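Local coordinates for hyaluronidase (Thermobaculum terrenum, PDB 5DIY), which probably removes N-acetylglucosamine from modified proteins, acting as a hexosaminidase of glycoside hydrolase family 84, at residues Val226-Gly229 against Gly230-Pro233; Phe368-Glu371 against Ile372-Trp375. All coordinates share one frame; numbering follows the deposited sequence.

Interaction 1. Residues Val226-Gly229 against Gly230-Pro233; sequences VNDG and GMMP. With NAG (2-acetamido-2-deoxy-beta-D-glucopyranose), chain E.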
ATOM      1  N   VAL C 226      -2.115   0.594   1.148  1.00 26.34           N
ATOM      2  CA  VAL C 226      -2.186  -0.891   1.180  1.00 27.11           C
ATOM      3  C   VAL C 226      -0.897  -1.607   0.821  1.00 26.60           C
ATOM      4  O   VAL C 226      -0.329  -1.347  -0.233  1.00 27.26           O
ATOM      5  CB  VAL C 226      -3.202  -1.549   0.199  1.00 28.02           C
ATOM      6  CG1 VAL C 226      -4.410  -2.062   0.924  1.00 29.89           C
ATOM      7  CG2 VAL C 226      -3.548  -0.677  -1.002  1.00 28.16           C
ATOM      8  N   ASN C 227      -0.494  -2.546   1.670  1.00 26.40           N
ATOM      9  CA  ASN C 227       0.643  -3.416   1.399  1.00 27.35           C
ATOM     10  C   ASN C 227       0.271  -4.889   1.617  1.00 27.90           C
ATOM     11  O   ASN C 227       0.950  -5.606   2.330  1.00 27.41           O
ATOM     12  CB  ASN C 227       1.865  -2.981   2.229  1.00 27.12           C
ATOM     13  CG  ASN C 227       1.694  -3.194   3.734  1.00 27.55           C
ATOM     14  OD1 ASN C 227       0.577  -3.259   4.263  1.00 26.59           O
ATOM     15  ND2 ASN C 227       2.823  -3.289   4.436  1.00 27.44           N
ATOM     16  N   ASP C 228      -0.824  -5.329   0.997  1.00 28.48           N
ATOM     17  CA  ASP C 228      -1.255  -6.729   1.124  1.00 27.85           C
ATOM     18  C   ASP C 228      -0.643  -7.590   0.030  1.00 27.63           C
ATOM     19  O   ASP C 228      -0.047  -7.070  -0.925  1.00 27.86           O
ATOM     20  CB  ASP C 228      -2.791  -6.867   1.176  1.00 28.19           C
ATOM     21  CG  ASP C 228      -3.506  -6.378  -0.092  1.00 28.25           C
ATOM     22  OD1 ASP C 228      -2.874  -6.175  -1.144  1.00 26.13           O
ATOM     23  OD2 ASP C 228      -4.746  -6.214  -0.011  1.00 28.37           O
ATOM     24  N   GLY C 229      -0.775  -8.905   0.185  1.00 26.79           N
ATOM     25  CA  GLY C 229      -0.252  -9.863  -0.786  1.00 27.02           C
ATOM     26  C   GLY C 229       1.249  -9.721  -0.935  1.00 26.30           C
ATOM     27  O   GLY C 229       1.962  -9.634   0.060  1.00 25.29           O
ATOM     28  N   GLY C 230       1.720  -9.642  -2.181  1.00 26.06           N
ATOM     29  CA  GLY C 230       3.144  -9.489  -2.465  1.00 25.89           C
ATOM     30  C   GLY C 230       3.788  -8.181  -2.048  1.00 25.56           C
ATOM     31  O   GLY C 230       5.009  -8.068  -2.079  1.00 25.42           O
ATOM     32  N   MET C 231       2.982  -7.196  -1.666  1.00 26.02           N
ATOM     33  CA  MET C 231       3.481  -5.922  -1.145  1.00 25.85           C
ATOM     34  C   MET C 231       3.733  -5.917   0.367  1.00 25.83           C
ATOM     35  O   MET C 231       4.281  -4.940   0.874  1.00 24.93           O
ATOM     36  CB  MET C 231       2.500  -4.793  -1.488  1.00 25.96           C
ATOM     37  CG  MET C 231       2.264  -4.591  -2.981  1.00 26.41           C
ATOM     38  SD  MET C 231       1.249  -3.133  -3.292  1.00 26.68           S
ATOM     39  CE  MET C 231      -0.319  -3.714  -2.633  1.00 26.74           C
ATOM     40  N   MET C 232       3.354  -6.982   1.085  1.00 26.35           N
ATOM     41  CA  MET C 232       3.579  -7.055   2.554  1.00 26.66           C
ATOM     42  C   MET C 232       5.001  -6.697   3.045  1.00 25.16           C
ATOM     43  O   MET C 232       5.136  -6.058   4.081  1.00 25.17           O
ATOM     44  CB  MET C 232       3.131  -8.417   3.121  1.00 28.47           C
ATOM     45  CG  MET C 232       1.634  -8.523   3.403  1.00 29.91           C
ATOM     46  SD  MET C 232       1.182  -9.972   4.395  1.00 32.27           S
ATOM     47  CE  MET C 232       1.248 -11.244   3.139  1.00 31.45           C
ATOM     48  N   PRO C 233       6.057  -7.091   2.310  1.00 24.48           N
ATOM     49  CA  PRO C 233       7.418  -6.681   2.708  1.00 23.81           C
ATOM     50  C   PRO C 233       7.715  -5.170   2.680  1.00 23.66           C
ATOM     51  O   PRO C 233       8.677  -4.730   3.322  1.00 22.47           O
ATOM     52  CB  PRO C 233       8.302  -7.412   1.704  1.00 24.11           C
ATOM     53  CG  PRO C 233       7.528  -8.627   1.347  1.00 24.41           C
ATOM     54  CD  PRO C 233       6.096  -8.165   1.303  1.00 24.51           C
TER
HETATM   55  C1  NAG E 101      -7.267  -5.474  -5.438  1.00 30.22           C
HETATM   56  C2  NAG E 101      -8.478  -5.421  -4.486  1.00 28.79           C
HETATM   57  C3  NAG E 101      -8.156  -4.890  -3.086  1.00 28.24           C
HETATM   58  C4  NAG E 101      -6.690  -5.113  -2.757  1.00 27.66           C
HETATM   59  C5  NAG E 101      -5.848  -4.325  -3.747  1.00 28.46           C
HETATM   60  C6  NAG E 101      -4.337  -4.486  -3.514  1.00 28.96           C
HETATM   61  C7  NAG E 101      -9.564  -3.427  -5.470  1.00 27.82           C
HETATM   62  C8  NAG E 101     -10.850  -2.903  -6.045  1.00 27.67           C
HETATM   63  N2  NAG E 101      -9.598  -4.703  -5.084  1.00 28.11           N
HETATM   64  O3  NAG E 101      -8.993  -5.554  -2.133  1.00 27.75           O
HETATM   65  O4  NAG E 101      -6.400  -4.633  -1.444  1.00 26.20           O
HETATM   66  O5  NAG E 101      -6.176  -4.606  -5.111  1.00 29.59           O
HETATM   67  O6  NAG E 101      -3.942  -5.860  -3.488  1.00 28.75           O
HETATM   68  O7  NAG E 101      -8.565  -2.724  -5.379  1.00 27.28           O

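Interaction 2. Residues Phe368-Glu371 against Ile372-Trp375; sequences FFWE and IRPW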
ATOM      1  N   PHE C 368       2.843   2.709  16.907  1.00 30.46           N
ATOM      2  CA  PHE C 368       3.477   2.913  15.597  1.00 30.89           C
ATOM      3  C   PHE C 368       4.794   2.128  15.515  1.00 30.70           C
ATOM      4  O   PHE C 368       4.989   1.320  14.593  1.00 30.72           O
ATOM      5  CB  PHE C 368       3.713   4.412  15.334  1.00 31.02           C
ATOM      6  CG  PHE C 368       4.441   4.704  14.043  1.00 30.52           C
ATOM      7  CD1 PHE C 368       5.841   4.751  14.006  1.00 29.99           C
ATOM      8  CD2 PHE C 368       3.735   4.948  12.871  1.00 30.01           C
ATOM      9  CE1 PHE C 368       6.515   5.016  12.821  1.00 30.41           C
ATOM     10  CE2 PHE C 368       4.403   5.219  11.681  1.00 30.50           C
ATOM     11  CZ  PHE C 368       5.796   5.250  11.653  1.00 30.44           C
ATOM     12  N   PHE C 369       5.671   2.331  16.498  1.00 30.40           N
ATOM     13  CA  PHE C 369       6.993   1.663  16.495  1.00 30.45           C
ATOM     14  C   PHE C 369       6.949   0.169  16.793  1.00 30.76           C
ATOM     15  O   PHE C 369       7.849  -0.558  16.367  1.00 32.03           O
ATOM     16  CB  PHE C 369       7.989   2.404  17.389  1.00 29.17           C
ATOM     17  CG  PHE C 369       8.294   3.782  16.891  1.00 28.61           C
ATOM     18  CD1 PHE C 369       9.035   3.958  15.725  1.00 28.86           C
ATOM     19  CD2 PHE C 369       7.784   4.903  17.530  1.00 28.68           C
ATOM     20  CE1 PHE C 369       9.292   5.227  15.227  1.00 28.01           C
ATOM     21  CE2 PHE C 369       8.044   6.175  17.041  1.00 28.39           C
ATOM     22  CZ  PHE C 369       8.797   6.337  15.889  1.00 28.16           C
ATOM     23  N   TRP C 370       5.902  -0.295  17.479  1.00 31.10           N
ATOM     24  CA  TRP C 370       5.604  -1.735  17.553  1.00 31.77           C
ATOM     25  C   TRP C 370       5.241  -2.310  16.173  1.00 30.44           C
ATOM     26  O   TRP C 370       5.701  -3.387  15.816  1.00 29.70           O
ATOM     27  CB  TRP C 370       4.470  -2.023  18.551  1.00 33.18           C
ATOM     28  CG  TRP C 370       4.154  -3.484  18.679  1.00 34.63           C
ATOM     29  CD1 TRP C 370       4.748  -4.379  19.521  1.00 36.16           C
ATOM     30  CD2 TRP C 370       3.181  -4.223  17.930  1.00 36.43           C
ATOM     31  NE1 TRP C 370       4.206  -5.633  19.345  1.00 35.74           N
ATOM     32  CE2 TRP C 370       3.241  -5.566  18.377  1.00 36.41           C
ATOM     33  CE3 TRP C 370       2.263  -3.881  16.925  1.00 36.89           C
ATOM     34  CZ2 TRP C 370       2.412  -6.574  17.854  1.00 36.77           C
ATOM     35  CZ3 TRP C 370       1.436  -4.887  16.401  1.00 37.29           C
ATOM     36  CH2 TRP C 370       1.520  -6.217  16.869  1.00 37.21           C
ATOM     37  N   GLU C 371       4.415  -1.597  15.408  1.00 30.62           N
ATOM     38  CA  GLU C 371       4.001  -2.083  14.076  1.00 31.20           C
ATOM     39  C   GLU C 371       5.159  -2.148  13.071  1.00 30.18           C
ATOM     40  O   GLU C 371       5.275  -3.119  12.327  1.00 30.67           O
ATOM     41  CB  GLU C 371       2.849  -1.248  13.504  1.00 32.15           C
ATOM     42  CG  GLU C 371       1.496  -1.607  14.096  1.00 33.22           C
ATOM     43  CD  GLU C 371       0.357  -0.761  13.571  1.00 33.87           C
ATOM     44  OE1 GLU C 371       0.566   0.046  12.637  1.00 34.43           O
ATOM     45  OE2 GLU C 371      -0.761  -0.883  14.119  1.00 35.39           O
ATOM     46  N   ILE C 372       6.021  -1.135  13.074  1.00 30.32           N
ATOM     47  CA  ILE C 372       7.138  -1.065  12.122  1.00 30.57           C
ATOM     48  C   ILE C 372       8.438  -1.741  12.599  1.00 30.82           C
ATOM     49  O   ILE C 372       9.467  -1.591  11.948  1.00 31.56           O
ATOM     50  CB  ILE C 372       7.424   0.394  11.671  1.00 30.03           C
ATOM     51  CG1 ILE C 372       8.086   1.234  12.771  1.00 29.87           C
ATOM     52  CG2 ILE C 372       6.140   1.062  11.195  1.00 30.35           C
ATOM     53  CD1 ILE C 372       9.028   2.280  12.214  1.00 30.25           C
ATOM     54  N   ARG C 373       8.386  -2.491  13.705  1.00 31.22           N
ATOM     55  CA  ARG C 373       9.582  -3.103  14.295  1.00 31.45           C
ATOM     56  C   ARG C 373      10.342  -4.055  13.363  1.00 30.11           C
ATOM     57  O   ARG C 373      11.574  -4.035  13.361  1.00 29.04           O
ATOM     58  CB  ARG C 373       9.247  -3.819  15.612  1.00 34.17           C
ATOM     59  CG  ARG C 373      10.463  -4.240  16.429  1.00 36.34           C
ATOM     60  CD  ARG C 373      10.107  -5.273  17.486  1.00 38.73           C
ATOM     61  NE  ARG C 373       9.439  -4.669  18.637  1.00 40.97           N
ATOM     62  CZ  ARG C 373       8.765  -5.335  19.577  1.00 42.15           C
ATOM     63  NH1 ARG C 373       8.624  -6.661  19.528  1.00 43.48           N
ATOM     64  NH2 ARG C 373       8.208  -4.658  20.577  1.00 42.90           N
ATOM     65  N   PRO C 374       9.626  -4.894  12.577  1.00 28.46           N
ATOM     66  CA  PRO C 374      10.347  -5.774  11.645  1.00 28.22           C
ATOM     67  C   PRO C 374      11.228  -5.033  10.635  1.00 28.40           C
ATOM     68  O   PRO C 374      12.282  -5.546  10.251  1.00 28.78           O
ATOM     69  CB  PRO C 374       9.222  -6.525  10.927  1.00 28.27           C
ATOM     70  CG  PRO C 374       8.096  -6.508  11.896  1.00 27.87           C
ATOM     71  CD  PRO C 374       8.179  -5.171  12.561  1.00 28.13           C
ATOM     72  N   TRP C 375      10.800  -3.837  10.236  1.00 27.52           N
ATOM     73  CA  TRP C 375      11.568  -3.005   9.319  1.00 27.84           C
ATOM     74  C   TRP C 375      12.757  -2.382  10.041  1.00 27.22           C
ATOM     75  O   TRP C 375      13.842  -2.317   9.474  1.00 26.50           O
ATOM     76  CB  TRP C 375      10.680  -1.938   8.662  1.00 27.46           C
ATOM     77  CG  TRP C 375       9.747  -2.518   7.636  1.00 27.93           C
ATOM     78  CD1 TRP C 375       9.992  -2.666   6.301  1.00 27.82           C
ATOM     79  CD2 TRP C 375       8.432  -3.048   7.860  1.00 27.84           C
ATOM     80  NE1 TRP C 375       8.915  -3.244   5.679  1.00 27.11           N
ATOM     81  CE2 TRP C 375       7.944  -3.494   6.612  1.00 27.71           C
ATOM     82  CE3 TRP C 375       7.613  -3.178   8.989  1.00 28.58           C
ATOM     83  CZ2 TRP C 375       6.669  -4.056   6.461  1.00 28.08           C
ATOM     84  CZ3 TRP C 375       6.346  -3.747   8.839  1.00 28.71           C
ATOM     85  CH2 TRP C 375       5.891  -4.179   7.583  1.00 28.42           C
TER

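Interaction 1. Residues Val226-Gly229 against Gly230-Pro233
Asp228 and Met231 belong to a tight turn at the sugar-binding site of the TIM barrel, in the loop after strand 218-222. The turn is of type II' over Asp228-Met231, with Gly229 and Gly230 at its corners. Gly229 takes the first corner with a positive phi of 60°, a value that favours glycine. Met231 N bonds to Asp228 O at 3.1 Å. A type I turn overlaps it, closed by Met232 N on Gly229 O at 3.2 Å.

Asp228 CB points away from Gly230-Pro233, and its carboxylate reaches the sugar. It takes two hydroxyls, one on each oxygen: NAG O6 on Asp228 OD1 at 2.6 Å and NAG O4 on Asp228 OD2 at 2.7 Å. OD2 also accepts the backbone N of Tyr14, which helps fix the rotation of the carboxylate. NAG is also hydrogen-bonded to Gly12 O, Lys43 NZ and Asp119 OD2.

The Met231 side chain runs back along Val226-Asp228. Its thioether bends at chi3 (-69°), bringing Met231 CE to 3.4 Å from Val226 O. The same methyl stands 3.8 Å from Asp228 OD1, so it packs beside the carboxylate, flanking the O6 side of the sugar. The Asn227 amide is held by a neighbour in sequence: ND2 bonds to Glu234 O, while Asn227 CB rests 3.4 Å from Met231 O. Across the turn, Met232 CA makes a CA-H...O contact to Asn227 O at 3.0 Å.

Interaction 2. Residues Phe368-Glu371 against Ile372-Trp375
Ile372 marks the break between helix 367-371 and helix 373-398, at the edge of the helical part that follows the barrel. Its N bonds back to Phe368 O at 3.1 Å. Ile372 then leaves helical geometry and serves as the N-cap of the next helix. Trp375 N makes a weak bond to Ile372 O there.

The Ile372 side chain fills the angle beside two phenylalanines. CG1 stands between the backbone N and the carbonyl carbon (chi1 73°), which carries CD1 to both rings. Ile372 CD1 is 3.8 Å from Phe368 CE1 and, obliquely, 3.9 Å from Phe369 CD1. Ile372 CG2 lies over one face of the Phe368 ring, toward its rim. Phe368 in turn sets CD1 over the centre of the Phe369 ring. With an alanine here CG1, CG2 and CD1 are gone, and the Phe368 and Phe369 rings would probably lose contact with the junction and be freer to shift.

On the outer side, Arg373 NH2 comes to 3.6 Å from Trp370 CD1, which lies over one face of the guanidinium; the indole is met obliquely, with the planes 77° apart. Extended beyond CG, Glu371 bonds through OE1 to Ala264 N in the first turn of helix 262-277. Glu371 O meets the edge of the Trp375 ring. The whole is a helix-to-helix junction, where one helix ends and the next starts at one shared residue.

In the fold
Interactions 1 and 2 follow in series along the chain, with centres 15 Å apart. They meet directly through Trp375. Its NE1 probably donates a hydrogen bond to Pro233 O, at 2.8 Å. Its CZ2 packs 3.5 Å from Met232 O. The sugar-site loop is thus tied, at Pro233, to the start of helix 373-398, and Pro233 also pairs by its backbone with Arg435. Interaction 1 touches the ligand itself, and Asp228 and Met231 also pack on the bound peptide. Interaction 2 lies farther from the sugar: the side chains of Trp375 and Asp228 are about 11 Å apart. The bond therefore joins the barrel loop to the helical region, near the sugar site but not in it.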